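Local structure of sugar phosphate isomerase/epimerase (3OBE) at residues I164-Y168 against D211-F215; D218-M224 against I245-W249. The protein is probably an isomerase or epimerase acting on sugars or sugar phosphates, built as a xylose isomerase-like TIM barrel. All blocks are in the same frame, centred on the assembly; numbering follows the deposited sequence. Where two conformers were deposited one is given.

Contact 1: residues I164-Y168 against D211-F215; sequences ILWGY and DKVMF
Trp166 O is gripped from across the strands by Met214 N, which donates at 3.0 Å, nearly straight (170° at the hydrogen) and in the carbonyl plane. Water 2 can donate a second bond to Trp166 O at 2.9 Å, though other acceptors compete for its protons. Two residues on, Tyr168 N donates to Met214 O, also at 3.0 Å but more bent. The CA of Gly167 makes a C-H...O contact to the same Met214 O. Where the strands begin, water 1 may bridge them: it accepts from Trp166 N and can donate to Lys212 O, 2.8 Å away.

These are neighbouring parallel strands of the TIM barrel, 165-169 and 213-218. Their short segments cross at -48°, in keeping with the strong twist of a barrel wall. Trp166, Tyr168, Val213 and Phe215 face the surrounding helices 142-160 and 200-207. Met214 lies on the other face with Gly167.

Val213 sits beside Trp166 at the edge of the indole, with Val213 CG1 3.8 Å from Trp166 CZ3. Phe152 and Trp116 also meet the indole. The Tyr168 hydroxyl leads away to Glu174. Phe215 crosses the root of Tyr168 obliquely: its CD2 and CE2 both lie 3.9 Å from Tyr168 CB, and CD2 meets the tyrosine ring at its edge. It also touches Phe204 and Leu205 of helix 200-207. A leucine in place of Phe215 would probably leave Tyr168 CB and the adjoining ring edge less covered, and open a gap against that helix. On the other face, the selenomethionine Met214 has CG between its backbone N and carbonyl carbon (chi1 57°) and a second bend at chi2. This folds SE over Gly167, 3.7 Å from Gly167 CA, where a side chain's CB would clash. The methyl CE goes on to Leu165 CB.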
# COMPACT_ATOMS: atom_id res chain seq x y z
N ILE A 164 -12.23 -7.68 5.46
CA ILE A 164 -11.22 -6.81 4.92
C ILE A 164 -9.89 -7.06 5.65
O ILE A 164 -9.83 -7.15 6.88
CB ILE A 164 -11.61 -5.34 5.09
CG1 ILE A 164 -12.89 -5.08 4.35
CG2 ILE A 164 -10.46 -4.42 4.67
CD1 ILE A 164 -13.57 -3.71 4.67
N LEU A 165 -8.81 -7.09 4.88
CA LEU A 165 -7.46 -7.34 5.40
C LEU A 165 -6.83 -6.04 5.83
O LEU A 165 -6.67 -5.13 5.01
CB LEU A 165 -6.57 -7.95 4.35
CG LEU A 165 -6.97 -9.33 3.81
CD1 LEU A 165 -6.06 -9.69 2.64
CD2 LEU A 165 -6.92 -10.40 4.90
N TRP A 166 -6.42 -5.95 7.07
CA TRP A 166 -5.63 -4.81 7.55
C TRP A 166 -4.17 -5.07 7.25
O TRP A 166 -3.66 -6.15 7.54
CB TRP A 166 -5.86 -4.59 9.04
CG TRP A 166 -5.32 -3.28 9.53
CD1 TRP A 166 -6.04 -2.13 9.67
CD2 TRP A 166 -3.97 -2.95 9.91
NE1 TRP A 166 -5.24 -1.12 10.11
CE2 TRP A 166 -3.97 -1.59 10.31
CE3 TRP A 166 -2.78 -3.67 9.99
CZ2 TRP A 166 -2.81 -0.94 10.71
CZ3 TRP A 166 -1.66 -3.03 10.43
CH2 TRP A 166 -1.67 -1.68 10.76
N GLY A 167 -3.47 -4.03 6.77
CA GLY A 167 -2.05 -4.11 6.50
C GLY A 167 -1.28 -2.84 6.86
O GLY A 167 -1.88 -1.80 7.09
N TYR A 168 0.04 -2.97 6.83
CA TYR A 168 0.98 -1.91 7.19
C TYR A 168 1.99 -1.71 6.06
O TYR A 168 2.61 -2.68 5.61
CB TYR A 168 1.72 -2.21 8.49
CG TYR A 168 2.64 -1.11 8.88
CD1 TYR A 168 2.13 0.05 9.40
CD2 TYR A 168 4.02 -1.17 8.59
CE1 TYR A 168 2.93 1.09 9.71
CE2 TYR A 168 4.83 -0.12 8.88
CZ TYR A 168 4.28 1.00 9.47
OH TYR A 168 5.07 2.08 9.83
N ASP A 211 -3.08 -13.71 11.15
CA ASP A 211 -4.51 -13.72 10.83
C ASP A 211 -5.17 -12.35 11.01
O ASP A 211 -6.30 -12.13 10.54
CB ASP A 211 -5.23 -14.80 11.66
CG ASP A 211 -4.74 -16.23 11.33
OD1 ASP A 211 -4.32 -16.47 10.16
OD2 ASP A 211 -4.78 -17.10 12.24
N LYS A 212 -4.50 -11.41 11.67
CA LYS A 212 -5.04 -10.06 11.87
C LYS A 212 -4.34 -8.99 11.00
O LYS A 212 -4.94 -8.03 10.65
CB LYS A 212 -4.91 -9.63 13.32
CG LYS A 212 -5.71 -10.48 14.31
CD LYS A 212 -5.37 -10.08 15.74
CE LYS A 212 -5.96 -11.03 16.80
NZ LYS A 212 -5.52 -10.68 18.16
N VAL A 213 -3.04 -9.15 10.77
CA VAL A 213 -2.21 -8.14 10.18
C VAL A 213 -1.36 -8.71 9.06
O VAL A 213 -0.68 -9.72 9.25
CB VAL A 213 -1.28 -7.52 11.25
CG1 VAL A 213 -0.20 -6.58 10.63
CG2 VAL A 213 -2.11 -6.79 12.30
N MSE A 214 -1.39 -8.02 7.91
CA MSE A 214 -0.41 -8.31 6.85
C MSE A 214 0.37 -7.03 6.54
O MSE A 214 0.15 -5.97 7.17
CB MSE A 214 -1.12 -8.90 5.62
CG MSE A 214 -2.23 -8.03 5.02
SE MSE A 214 -1.55 -6.66 3.81
CE MSE A 214 -3.30 -5.95 3.32
N PHE A 215 1.33 -7.15 5.62
CA PHE A 215 2.26 -6.10 5.31
C PHE A 215 2.23 -5.83 3.81
O PHE A 215 2.19 -6.78 2.98
CB PHE A 215 3.68 -6.41 5.84
CG PHE A 215 3.75 -6.37 7.37
CD1 PHE A 215 3.31 -7.45 8.12
CD2 PHE A 215 4.12 -5.21 8.05
CE1 PHE A 215 3.28 -7.39 9.48
CE2 PHE A 215 4.11 -5.18 9.45
CZ PHE A 215 3.68 -6.24 10.15
O HOH W 1 -7.31 -7.88 9.15
O HOH W 2 -4.71 -8.88 7.46

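Contact 2: residues D218-M224 against I245-W249; sequences DVYWAVM and IKDRW
The first turn of helix 219-224 packs against the irregular chain that follows strand 240-245, and the backbones come nearest at Tyr220 and Lys246, with their CA atoms 5.4 Å apart. Tyr220 CB points toward this loop, and CG is anti to the backbone N (chi1 176°). Its CB rests on Lys246 O at 3.4 Å. The extended Lys246 chain runs past Tyr220 CB and CD2, then bends at its last torsion. This carries NZ over the phenol face, 3.7 Å from the Tyr220 ring centroid and 30° off the normal, a cation-pi contact. NZ also donates to Asp247 O at 2.9 Å and forms a salt bridge with Glu279. Asp247 O lies over the same ring face, toward the rim, while Met224 CG lies over the opposite one.

Both segments start on the last residue of a barrel strand and continue beyond it at the C-terminal side, where TIM-barrel active sites lie. Asp218 caps the helix: its OD1 accepts from Trp221 N at 2.9 Å, from above the carboxylate plane. Its other oxygen is held by His169. Trp221 lies about 5 Å from a bound phosphate ion, probably from the crystallisation liquor. Tyr220 CD2 lies over the centre of one Trp221 face, and the Lys246 methylenes touch both rings, with CE 3.9 Å from Trp221 CZ2.

At the outer end, in one of two conformers, Arg248 NH1 makes a bent bond to Tyr220 OH at 3.0 Å; the other may not. Selenomethionine Met224 CE at the guanidinium edge is doubtful likewise. Deeper in, Val219 CG2 meets Ile245 CD1, beside helix 259-269.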
# COMPACT_ATOMS: atom_id res chain seq x y z
N ASP A 218 6.96 -2.21 0.73
CA ASP A 218 7.50 -1.21 -0.23
C ASP A 218 8.90 -1.62 -0.64
O ASP A 218 9.85 -1.48 0.12
CB ASP A 218 7.49 0.21 0.26
CG ASP A 218 7.53 1.17 -0.92
OD1 ASP A 218 8.59 1.12 -1.62
OD2 ASP A 218 6.51 1.87 -1.18
N VAL A 219 9.01 -2.21 -1.84
CA VAL A 219 10.28 -2.77 -2.25
C VAL A 219 11.31 -1.66 -2.45
O VAL A 219 12.51 -1.85 -2.18
CB VAL A 219 10.14 -3.68 -3.47
CG1 VAL A 219 9.30 -4.88 -3.09
CG2 VAL A 219 9.57 -2.92 -4.70
N TYR A 220 10.87 -0.49 -2.91
CA TYR A 220 11.79 0.63 -3.16
C TYR A 220 12.31 1.21 -1.86
O TYR A 220 13.49 1.40 -1.71
CB TYR A 220 11.11 1.73 -3.93
CG TYR A 220 11.94 2.95 -4.16
CD1 TYR A 220 12.91 3.01 -5.20
CD2 TYR A 220 11.76 4.09 -3.37
CE1 TYR A 220 13.63 4.20 -5.42
CE2 TYR A 220 12.50 5.23 -3.60
CZ TYR A 220 13.42 5.28 -4.62
OH TYR A 220 14.13 6.42 -4.83
N TRP A 221 11.41 1.49 -0.92
CA TRP A 221 11.88 2.13 0.31
C TRP A 221 12.69 1.11 1.15
O TRP A 221 13.56 1.52 1.93
CB TRP A 221 10.72 2.72 1.11
CG TRP A 221 10.07 3.91 0.43
CD1 TRP A 221 8.77 4.01 0.02
CD2 TRP A 221 10.68 5.16 0.07
NE1 TRP A 221 8.52 5.23 -0.53
CE2 TRP A 221 9.68 5.96 -0.53
CE3 TRP A 221 11.96 5.70 0.21
CZ2 TRP A 221 9.93 7.25 -1.02
CZ3 TRP A 221 12.20 6.97 -0.27
CH2 TRP A 221 11.20 7.73 -0.89
N ALA A 222 12.48 -0.18 0.92
CA ALA A 222 13.35 -1.20 1.53
C ALA A 222 14.78 -1.09 0.95
O ALA A 222 15.76 -0.98 1.71
CB ALA A 222 12.78 -2.59 1.29
N VAL A 223 14.90 -1.03 -0.38
CA VAL A 223 16.24 -0.80 -1.00
C VAL A 223 16.89 0.52 -0.53
O VAL A 223 18.10 0.54 -0.23
CB VAL A 223 16.18 -0.88 -2.53
CG1 VAL A 223 17.54 -0.47 -3.13
CG2 VAL A 223 15.75 -2.33 -2.97
N MSE A 224 16.10 1.59 -0.36
CA MSE A 224 16.60 2.85 0.11
C MSE A 224 16.96 2.81 1.59
O MSE A 224 17.73 3.65 2.05
CB MSE A 224 15.60 3.98 -0.14
CG MSE A 224 15.35 4.19 -1.60
SE MSE A 224 16.78 5.16 -2.44
CE MSE A 224 16.41 6.89 -1.73
N ILE A 245 4.99 -1.26 -5.72
CA ILE A 245 5.98 -1.28 -6.78
C ILE A 245 6.30 0.17 -7.11
O ILE A 245 5.44 0.94 -7.59
CB ILE A 245 5.48 -2.07 -8.03
CG1 ILE A 245 5.31 -3.56 -7.66
CG2 ILE A 245 6.39 -1.86 -9.26
CD1 ILE A 245 6.68 -4.29 -7.33
N LYS A 246 7.54 0.54 -6.76
CA LYS A 246 8.03 1.89 -6.83
C LYS A 246 9.49 1.84 -7.29
O LYS A 246 10.20 0.86 -7.05
CB LYS A 246 7.90 2.61 -5.48
CG LYS A 246 8.36 4.10 -5.59
CD LYS A 246 8.18 4.86 -4.35
CE LYS A 246 8.62 6.29 -4.55
NZ LYS A 246 9.97 6.44 -5.21
N ASP A 247 9.91 2.88 -8.00
CA ASP A 247 11.28 3.00 -8.49
C ASP A 247 11.65 4.47 -8.32
O ASP A 247 10.94 5.20 -7.65
CB ASP A 247 11.30 2.53 -9.95
CG ASP A 247 12.66 2.06 -10.42
OD1 ASP A 247 13.69 2.58 -9.92
OD2 ASP A 247 12.70 1.20 -11.38
N ARG A 248 12.73 4.94 -8.94
CA ARG A 248 13.06 6.37 -8.86
C ARG A 248 11.89 7.18 -9.42
O ARG A 248 11.42 8.14 -8.82
CB ARG A 248 14.30 6.64 -9.66
CG ARG A 248 15.51 5.86 -9.14
CD ARG A 248 15.86 6.31 -7.71
NE ARG A 248 16.66 7.53 -7.72
CZ ARG A 248 17.07 8.16 -6.62
NH1 ARG A 248 16.72 7.73 -5.43
NH2 ARG A 248 17.80 9.25 -6.72
N TRP A 249 11.41 6.76 -10.58
CA TRP A 249 10.20 7.36 -11.18
C TRP A 249 9.50 6.26 -11.97
O TRP A 249 8.78 5.43 -11.41
CB TRP A 249 10.55 8.63 -11.96
CG TRP A 249 9.31 9.50 -12.15
CD1 TRP A 249 8.53 10.04 -11.15
CD2 TRP A 249 8.72 9.92 -13.38
NE1 TRP A 249 7.48 10.75 -11.69
CE2 TRP A 249 7.57 10.69 -13.06
CE3 TRP A 249 9.04 9.73 -14.75
CZ2 TRP A 249 6.76 11.25 -14.04
CZ3 TRP A 249 8.25 10.30 -15.70
CH2 TRP A 249 7.10 11.04 -15.34

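In the fold
Contact 1 and contact 2 are both largely buried and are joined through one run of chain: strand 213-218 leads directly into helix 219-224. They lie on opposite sides of the chain's centre, with their centres about 21 Å apart. Contact 1 joins strand 165-169 along nearly its whole length to the first part of strand 213-218. Backbone hydrogen bonds, bridging water and apolar or aromatic side chains hold it. Contact 2 joins what follows two neighbouring strands, 213-218 and 240-245, at the C-terminal side of the barrel. No backbone pairing links its segments, and charged and aromatic side chains do the work. Its outer margin, at Met224 and Arg248, reaches the surface.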